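Local coordinates for hypothetical protein, GDSL-like Lipase/Acylhydrolase family protein (Bacteroides uniformis, PDB 4M8K) that probably hydrolyses ester bonds, as a member of the GDSL-like lipase/acylhydrolase family, at residues Glu77-His89 with Arg100-Pro112. Numbering follows the deposited sequence. Where two conformers were deposited one is given.
Sequences ERNNSYSGSTVCH and RSFITRIHNLGTP. With ACT (acetate ion), chain C.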
ATOM      1  N   GLU A  77       6.457   8.219   9.320  1.00 21.57           N
ATOM      2  CA  GLU A  77       7.421   9.007   8.554  1.00 20.34           C
ATOM      3  C   GLU A  77       6.616   9.655   7.401  1.00 26.16           C
ATOM      4  O   GLU A  77       6.355  10.874   7.430  1.00 21.55           O
ATOM      5  CB  GLU A  77       8.559   8.130   8.081  1.00 22.12           C
ATOM      6  CG  GLU A  77       9.541   8.777   7.128  1.00 20.23           C
ATOM      7  CD  GLU A  77      10.516   9.736   7.808  1.00 25.41           C
ATOM      8  OE1 GLU A  77      10.411   9.941   9.037  1.00 25.21           O
ATOM      9  OE2 GLU A  77      11.382  10.309   7.112  1.00 28.71           O
ATOM     10  N   ARG A  78       6.162   8.861   6.419  1.00 21.94           N
ATOM     11  CA  ARG A  78       5.373   9.437   5.352  1.00 19.06           C
ATOM     12  C   ARG A  78       4.244   8.500   5.032  1.00 20.47           C
ATOM     13  O   ARG A  78       4.466   7.328   4.844  1.00 20.60           O
ATOM     14  CB  ARG A  78       6.176   9.652   4.064  1.00 21.05           C
ATOM     15  CG  ARG A  78       7.201  10.774   4.127  1.00 22.71           C
ATOM     16  CD  ARG A  78       6.583  12.169   4.389  1.00 21.56           C
ATOM     17  NE  ARG A  78       7.656  13.147   4.197  1.00 28.81           N
ATOM     18  CZ  ARG A  78       8.077  13.597   3.004  1.00 34.31           C
ATOM     19  NH1 ARG A  78       7.492  13.235   1.860  1.00 34.34           N
ATOM     20  NH2 ARG A  78       9.094  14.451   2.964  1.00 35.73           N
ATOM     21  N   ASN A  79       3.044   9.059   4.910  1.00 17.46           N
ATOM     22  CA  ASN A  79       1.909   8.347   4.322  1.00 18.55           C
ATOM     23  C   ASN A  79       1.644   8.811   2.868  1.00 17.68           C
ATOM     24  O   ASN A  79       0.828   9.724   2.619  1.00 18.64           O
ATOM     25  CB  ASN A  79       0.661   8.508   5.186  1.00 18.90           C
ATOM     26  CG  ASN A  79      -0.475   7.621   4.704  1.00 21.92           C
ATOM     27  OD1 ASN A  79      -0.292   6.843   3.780  1.00 19.73           O
ATOM     28  ND2 ASN A  79      -1.680   7.837   5.242  1.00 20.11           N
ATOM     29  N   ASN A  80       2.366   8.187   1.955  1.00 17.73           N
ATOM     30  CA  ASN A  80       2.177   8.441   0.529  1.00 19.39           C
ATOM     31  C   ASN A  80       1.114   7.519  -0.034  1.00 19.15           C
ATOM     32  O   ASN A  80       1.406   6.493  -0.636  1.00 16.40           O
ATOM     33  CB  ASN A  80       3.490   8.279  -0.234  1.00 20.12           C
ATOM     34  CG  ASN A  80       3.445   8.915  -1.603  1.00 19.51           C
ATOM     35  OD1 ASN A  80       2.376   9.000  -2.228  1.00 22.38           O
ATOM     36  ND2 ASN A  80       4.591   9.364  -2.080  1.00 23.11           N
ATOM     37  N   SER A  81      -0.131   7.913   0.173  1.00 17.56           N
ATOM     38  CA  SER A  81      -1.286   7.165  -0.265  1.00 17.45           C
ATOM     39  C   SER A  81      -2.161   8.074  -1.101  1.00 16.69           C
ATOM     40  O   SER A  81      -2.256   9.261  -0.845  1.00 21.52           O
ATOM     41  CB  SER A  81      -2.053   6.535   0.913  1.00 20.71           C
ATOM     42  OG  SER A  81      -1.251   5.579   1.651  1.00 18.31           O
ATOM     43  N   TYR A  82      -2.795   7.467  -2.112  1.00 17.85           N
ATOM     44  CA  TYR A  82      -3.413   8.156  -3.231  1.00 18.87           C
ATOM     45  C   TYR A  82      -4.590   7.332  -3.746  1.00 18.93           C
ATOM     46  O   TYR A  82      -4.422   6.250  -4.323  1.00 16.55           O
ATOM     47  CB  TYR A  82      -2.376   8.360  -4.322  1.00 17.26           C
ATOM     48  CG  TYR A  82      -2.695   9.373  -5.434  1.00 16.42           C
ATOM     49  CD1 TYR A  82      -3.907   9.373  -6.129  1.00 20.67           C
ATOM     50  CD2 TYR A  82      -1.743  10.317  -5.813  1.00 22.45           C
ATOM     51  CE1 TYR A  82      -4.170  10.307  -7.140  1.00 24.25           C
ATOM     52  CE2 TYR A  82      -1.999  11.247  -6.810  1.00 22.85           C
ATOM     53  CZ  TYR A  82      -3.211  11.220  -7.485  1.00 25.03           C
ATOM     54  OH  TYR A  82      -3.435  12.123  -8.504  1.00 33.57           O
ATOM     55  N   SER A  83      -5.785   7.905  -3.605  1.00 21.84           N
ATOM     56  CA  SER A  83      -7.048   7.246  -3.972  0.67 19.29           C
ATOM     57  C   SER A  83      -7.114   6.837  -5.415  1.00 21.15           C
ATOM     58  O   SER A  83      -6.835   7.616  -6.303  1.00 20.20           O
ATOM     59  CB  SER A  83      -8.237   8.181  -3.747  0.67 22.25           C
ATOM     60  OG  SER A  83      -8.404   8.414  -2.402  0.67 24.63           O
ATOM     61  N   GLY A  84      -7.483   5.586  -5.666  1.00 22.12           N
ATOM     62  CA  GLY A  84      -7.636   5.137  -7.026  1.00 23.23           C
ATOM     63  C   GLY A  84      -6.317   4.756  -7.675  1.00 20.01           C
ATOM     64  O   GLY A  84      -6.310   4.137  -8.755  1.00 22.82           O
ATOM     65  N   SER A  85      -5.192   5.039  -7.019  1.00 19.17           N
ATOM     66  CA  SER A  85      -3.886   4.802  -7.688  1.00 16.71           C
ATOM     67  C   SER A  85      -3.539   3.299  -7.796  1.00 17.69           C
ATOM     68  O   SER A  85      -3.847   2.485  -6.918  1.00 21.46           O
ATOM     69  CB  SER A  85      -2.707   5.513  -7.005  1.00 19.05           C
ATOM     70  OG  SER A  85      -2.508   5.030  -5.673  1.00 20.42           O
ATOM     71  N   THR A  86      -2.966   2.963  -8.940  1.00 18.06           N
ATOM     72  CA  THR A  86      -2.597   1.624  -9.325  1.00 19.83           C
ATOM     73  C   THR A  86      -1.123   1.382  -9.136  1.00 18.16           C
ATOM     74  O   THR A  86      -0.321   2.301  -9.134  1.00 19.68           O
ATOM     75  CB  THR A  86      -2.872   1.403 -10.836  1.00 20.90           C
ATOM     76  OG1 THR A  86      -2.383   2.527 -11.545  1.00 18.33           O
ATOM     77  CG2 THR A  86      -4.352   1.233 -11.099  1.00 19.02           C
ATOM     78  N   VAL A  87      -0.741   0.123  -9.006  1.00 16.94           N
ATOM     79  CA  VAL A  87       0.660  -0.215  -9.028  1.00 17.48           C
ATOM     80  C   VAL A  87       1.277   0.042 -10.399  1.00 16.61           C
ATOM     81  O   VAL A  87       2.359   0.624 -10.497  1.00 19.21           O
ATOM     82  CB  VAL A  87       0.839  -1.691  -8.685  1.00 17.60           C
ATOM     83  CG1 VAL A  87       2.266  -2.147  -8.941  1.00 19.32           C
ATOM     84  CG2 VAL A  87       0.436  -1.919  -7.236  1.00 18.39           C
ATOM     85  N   CYS A  88       0.619  -0.440 -11.459  1.00 19.46           N
ATOM     86  CA  CYS A  88       1.095  -0.285 -12.810  1.00 16.50           C
ATOM     87  C   CYS A  88       0.593   1.056 -13.405  1.00 21.12           C
ATOM     88  O   CYS A  88      -0.270   1.745 -12.790  1.00 20.94           O
ATOM     89  CB  CYS A  88       0.697  -1.489 -13.710  1.00 19.06           C
ATOM     90  SG  CYS A  88      -1.036  -1.544 -14.181  1.00 22.23           S
ATOM     91  N   HIS A  89       1.079   1.393 -14.607  1.00 20.37           N
ATOM     92  CA  HIS A  89       0.692   2.673 -15.250  1.00 20.81           C
ATOM     93  C   HIS A  89      -0.670   2.663 -15.916  1.00 21.34           C
ATOM     94  O   HIS A  89      -1.109   3.695 -16.386  1.00 22.41           O
ATOM     95  CB  HIS A  89       1.711   3.083 -16.283  1.00 22.30           C
ATOM     96  CG  HIS A  89       3.080   3.330 -15.744  1.00 20.95           C
ATOM     97  ND1 HIS A  89       3.321   4.088 -14.628  1.00 20.00           N
ATOM     98  CD2 HIS A  89       4.294   2.959 -16.218  1.00 23.21           C
ATOM     99  CE1 HIS A  89       4.618   4.181 -14.431  1.00 22.95           C
ATOM    100  NE2 HIS A  89       5.234   3.523 -15.394  1.00 22.55           N
ATOM    101  N   ARG A 100       0.590   8.959 -11.345  1.00 23.63           N
ATOM    102  CA  ARG A 100       0.217   8.623  -9.971  1.00 19.25           C
ATOM    103  C   ARG A 100       0.415   7.191  -9.540  1.00 19.16           C
ATOM    104  O   ARG A 100       0.018   6.836  -8.421  1.00 21.70           O
ATOM    105  CB  ARG A 100      -1.267   8.922  -9.724  1.00 16.98           C
ATOM    106  CG  ARG A 100      -2.212   8.024 -10.550  1.00 19.15           C
ATOM    107  CD  ARG A 100      -3.654   8.608 -10.583  1.00 20.81           C
ATOM    108  NE  ARG A 100      -3.688   9.770 -11.443  1.00 21.51           N
ATOM    109  CZ  ARG A 100      -4.742  10.566 -11.573  1.00 30.00           C
ATOM    110  NH1 ARG A 100      -5.858  10.372 -10.858  1.00 22.63           N
ATOM    111  NH2 ARG A 100      -4.665  11.573 -12.389  1.00 32.99           N
ATOM    112  N   SER A 101       1.041   6.376 -10.365  1.00 19.19           N
ATOM    113  CA  SER A 101       1.138   4.973 -10.059  1.00 17.79           C
ATOM    114  C   SER A 101       2.129   4.750  -8.947  1.00 16.86           C
ATOM    115  O   SER A 101       2.981   5.618  -8.725  1.00 17.63           O
ATOM    116  CB  SER A 101       1.520   4.209 -11.322  1.00 16.18           C
ATOM    117  OG  SER A 101       2.717   4.707 -11.845  1.00 18.16           O
ATOM    118  N   PHE A 102       2.048   3.601  -8.257  1.00 15.84           N
ATOM    119  CA  PHE A 102       2.909   3.383  -7.076  1.00 17.75           C
ATOM    120  C   PHE A 102       4.352   3.558  -7.527  1.00 17.31           C
ATOM    121  O   PHE A 102       5.156   4.101  -6.825  1.00 18.20           O
ATOM    122  CB  PHE A 102       2.757   1.998  -6.466  1.00 18.41           C
ATOM    123  CG  PHE A 102       1.568   1.838  -5.544  1.00 18.92           C
ATOM    124  CD1 PHE A 102       0.370   2.442  -5.792  1.00 18.13           C
ATOM    125  CD2 PHE A 102       1.680   1.039  -4.431  1.00 21.59           C
ATOM    126  CE1 PHE A 102      -0.688   2.314  -4.906  1.00 20.87           C
ATOM    127  CE2 PHE A 102       0.621   0.845  -3.583  1.00 17.89           C
ATOM    128  CZ  PHE A 102      -0.565   1.492  -3.813  1.00 17.63           C
ATOM    129  N   ILE A 103       4.656   3.063  -8.713  1.00 17.38           N
ATOM    130  CA  ILE A 103       6.050   2.989  -9.180  1.00 21.78           C
ATOM    131  C   ILE A 103       6.652   4.352  -9.485  1.00 21.74           C
ATOM    132  O   ILE A 103       7.881   4.487  -9.581  1.00 23.22           O
ATOM    133  CB  ILE A 103       6.209   2.003 -10.350  1.00 23.37           C
ATOM    134  CG1 ILE A 103       5.352   2.398 -11.557  1.00 22.09           C
ATOM    135  CG2 ILE A 103       5.894   0.578  -9.890  1.00 23.64           C
ATOM    136  CD1 ILE A 103       5.467   1.365 -12.667  1.00 21.39           C
ATOM    137  N   THR A 104       5.821   5.370  -9.527  1.00 20.23           N
ATOM    138  CA  THR A 104       6.292   6.730  -9.712  1.00 19.81           C
ATOM    139  C   THR A 104       6.474   7.472  -8.398  1.00 20.54           C
ATOM    140  O   THR A 104       6.996   8.565  -8.405  1.00 22.99           O
ATOM    141  CB  THR A 104       5.318   7.539 -10.588  1.00 18.17           C
ATOM    142  OG1 THR A 104       4.108   7.791  -9.857  1.00 21.89           O
ATOM    143  CG2 THR A 104       4.988   6.773 -11.865  1.00 23.97           C
ATOM    144  N   ARG A 105       6.050   6.877  -7.277  1.00 19.84           N
ATOM    145  CA  ARG A 105       6.083   7.553  -5.976  1.00 18.04           C
ATOM    146  C   ARG A 105       7.096   7.020  -4.996  1.00 19.17           C
ATOM    147  O   ARG A 105       7.176   7.466  -3.874  1.00 19.24           O
ATOM    148  CB  ARG A 105       4.689   7.471  -5.400  1.00 18.72           C
ATOM    149  CG  ARG A 105       3.752   8.457  -6.114  1.00 18.72           C
ATOM    150  CD  ARG A 105       2.305   8.001  -6.163  1.00 21.43           C
ATOM    151  NE  ARG A 105       1.844   7.601  -4.851  1.00 26.64           N
ATOM    152  CZ  ARG A 105       0.947   6.671  -4.595  1.00 22.87           C
ATOM    153  NH1 ARG A 105       0.322   6.017  -5.556  1.00 21.66           N
ATOM    154  NH2 ARG A 105       0.683   6.398  -3.351  1.00 26.91           N
ATOM    155  N   ILE A 106       7.909   6.062  -5.462  1.00 16.22           N
ATOM    156  CA  ILE A 106       8.848   5.319  -4.626  1.00 19.76           C
ATOM    157  C   ILE A 106      10.018   6.125  -4.039  1.00 20.35           C
ATOM    158  O   ILE A 106      10.587   5.677  -3.071  1.00 22.12           O
ATOM    159  CB  ILE A 106       9.456   4.125  -5.422  1.00 16.88           C
ATOM    160  CG1 ILE A 106      10.111   4.584  -6.713  1.00 22.89           C
ATOM    161  CG2 ILE A 106       8.372   3.105  -5.750  1.00 22.53           C
ATOM    162  CD1 ILE A 106      10.914   3.461  -7.393  1.00 24.19           C
ATOM    163  N   HIS A 107      10.334   7.296  -4.592  1.00 22.02           N
ATOM    164  CA  HIS A 107      11.343   8.206  -4.013  1.00 24.02           C
ATOM    165  C   HIS A 107      10.832   9.125  -2.917  1.00 26.37           C
ATOM    166  O   HIS A 107      11.643   9.814  -2.291  1.00 27.15           O
ATOM    167  CB  HIS A 107      11.995   9.103  -5.087  1.00 22.01           C
ATOM    168  CG  HIS A 107      12.708   8.350  -6.168  1.00 21.78           C
ATOM    169  ND1 HIS A 107      14.068   8.145  -6.164  1.00 22.17           N
ATOM    170  CD2 HIS A 107      12.242   7.745  -7.295  1.00 21.22           C
ATOM    171  CE1 HIS A 107      14.414   7.465  -7.236  1.00 21.32           C
ATOM    172  NE2 HIS A 107      13.324   7.211  -7.942  1.00 22.03           N
ATOM    173  N   ASN A 108       9.534   9.188  -2.686  1.00 18.91           N
ATOM    174  CA  ASN A 108       9.015  10.157  -1.740  1.00 22.79           C
ATOM    175  C   ASN A 108       8.344   9.460  -0.557  1.00 22.39           C
ATOM    176  O   ASN A 108       7.120   9.490  -0.414  1.00 22.48           O
ATOM    177  CB  ASN A 108       8.073  11.112  -2.482  1.00 17.76           C
ATOM    178  CG  ASN A 108       7.709  12.324  -1.695  1.00 20.32           C
ATOM    179  OD1 ASN A 108       8.376  12.753  -0.751  1.00 19.10           O
ATOM    180  ND2 ASN A 108       6.589  12.915  -2.094  1.00 19.99           N
ATOM    181  N   LEU A 109       9.178   8.842   0.296  1.00 21.07           N
ATOM    182  CA  LEU A 109       8.742   8.115   1.484  1.00 20.93           C
ATOM    183  C   LEU A 109       9.506   8.492   2.755  1.00 20.27           C
ATOM    184  O   LEU A 109       9.415   7.784   3.768  1.00 22.15           O
ATOM    185  CB  LEU A 109       8.929   6.629   1.227  1.00 19.77           C
ATOM    186  CG  LEU A 109       8.091   6.050   0.070  1.00 20.76           C
ATOM    187  CD1 LEU A 109       8.417   4.579  -0.108  1.00 17.83           C
ATOM    188  CD2 LEU A 109       6.634   6.205   0.355  1.00 19.03           C
ATOM    189  N   GLY A 110      10.305   9.559   2.670  1.00 20.47           N
ATOM    190  CA  GLY A 110      11.166   9.988   3.751  1.00 22.13           C
ATOM    191  C   GLY A 110      12.321   9.031   3.986  1.00 25.33           C
ATOM    192  O   GLY A 110      12.854   8.446   3.037  1.00 22.90           O
ATOM    193  N   THR A 111      12.627   8.798   5.265  1.00 26.11           N
ATOM    194  CA  THR A 111      13.700   7.872   5.671  1.00 25.46           C
ATOM    195  C   THR A 111      13.135   6.794   6.593  1.00 23.69           C
ATOM    196  O   THR A 111      13.400   6.769   7.761  1.00 21.77           O
ATOM    197  CB  THR A 111      14.875   8.636   6.372  1.00 28.12           C
ATOM    198  OG1 THR A 111      15.292   9.703   5.521  1.00 37.94           O
ATOM    199  CG2 THR A 111      16.086   7.769   6.549  1.00 37.52           C
ATOM    200  N   PRO A 112      12.366   5.864   6.040  1.00 21.10           N
ATOM    201  CA  PRO A 112      11.736   4.859   6.849  1.00 23.29           C
ATOM    202  C   PRO A 112      12.645   3.710   7.191  1.00 23.15           C
ATOM    203  O   PRO A 112      13.602   3.416   6.467  1.00 23.48           O
ATOM    204  CB  PRO A 112      10.626   4.331   5.959  1.00 22.92           C
ATOM    205  CG  PRO A 112      11.201   4.491   4.562  1.00 22.82           C
ATOM    206  CD  PRO A 112      12.065   5.698   4.607  1.00 24.58           C
TER
HETATM  207  C   ACT C 301      -9.037   2.678  -3.929  1.00 20.91           C
HETATM  208  O   ACT C 301     -10.092   3.317  -3.783  1.00 21.86           O
HETATM  209  OXT ACT C 301      -7.992   3.280  -4.176  1.00 15.33           O
HETATM  210  CH3 ACT C 301      -8.986   1.186  -3.789  1.00 24.14           C
HETATM  211  O   HOH W   1       5.594  11.124   1.022  1.00 23.98           O
HETATM  212  O   HOH W   2      -6.663   8.038  -9.147  1.00 21.34           O
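The guanidinium of Arg105 carries Tyr82 CB over one face, 3.6 Å above its plane, and has Asn80 O and Ser85 OG at its edge. It grips Asn80 side-on: NE reaches Asn80 OD1 at 3.0 Å with an N-H...O angle of 160°, while NH2 takes Asn80 O; both nitrogens stand well above the planes of the carbonyls they meet. NH1 bonds to Arg100 O, and weakly to Ser85 OG. A bend at chi3 (50°) turns the group toward these oxygens. The Asn80 amide works both ways, for its ND2 donates nearly straight to Asn108 O (3.0 Å).

The side chains of Arg100 and Tyr82 cross at about a right angle, their flat groups 43° apart; Arg100 CB makes a CH-pi contact over one ring face, 3.9 Å from the centroid, and Tyr82 OH lies over the guanidinium. The His89 imidazole has Ile103 CD1 on one face, also CH-pi (3.7 Å to the centroid), Thr104 CG2 at its edge and a hydrogen bond between ND1 and Ser101 OG (2.9 Å). Farther along, Thr111 N donates to Glu77 OE2 at 2.7 Å.

Strand 75-81, outermost in the five-stranded parallel sheet of this GDSL-like hydrolase fold, is thus tied to the connection leading to strand 114-118. Arg105 NH2 also donates to Gly27 O, so neutral oxygens ring the buried guanidinium and probably offset its charge; Asn42 ND2, donating to Asn80 OD1, helps hold that amide.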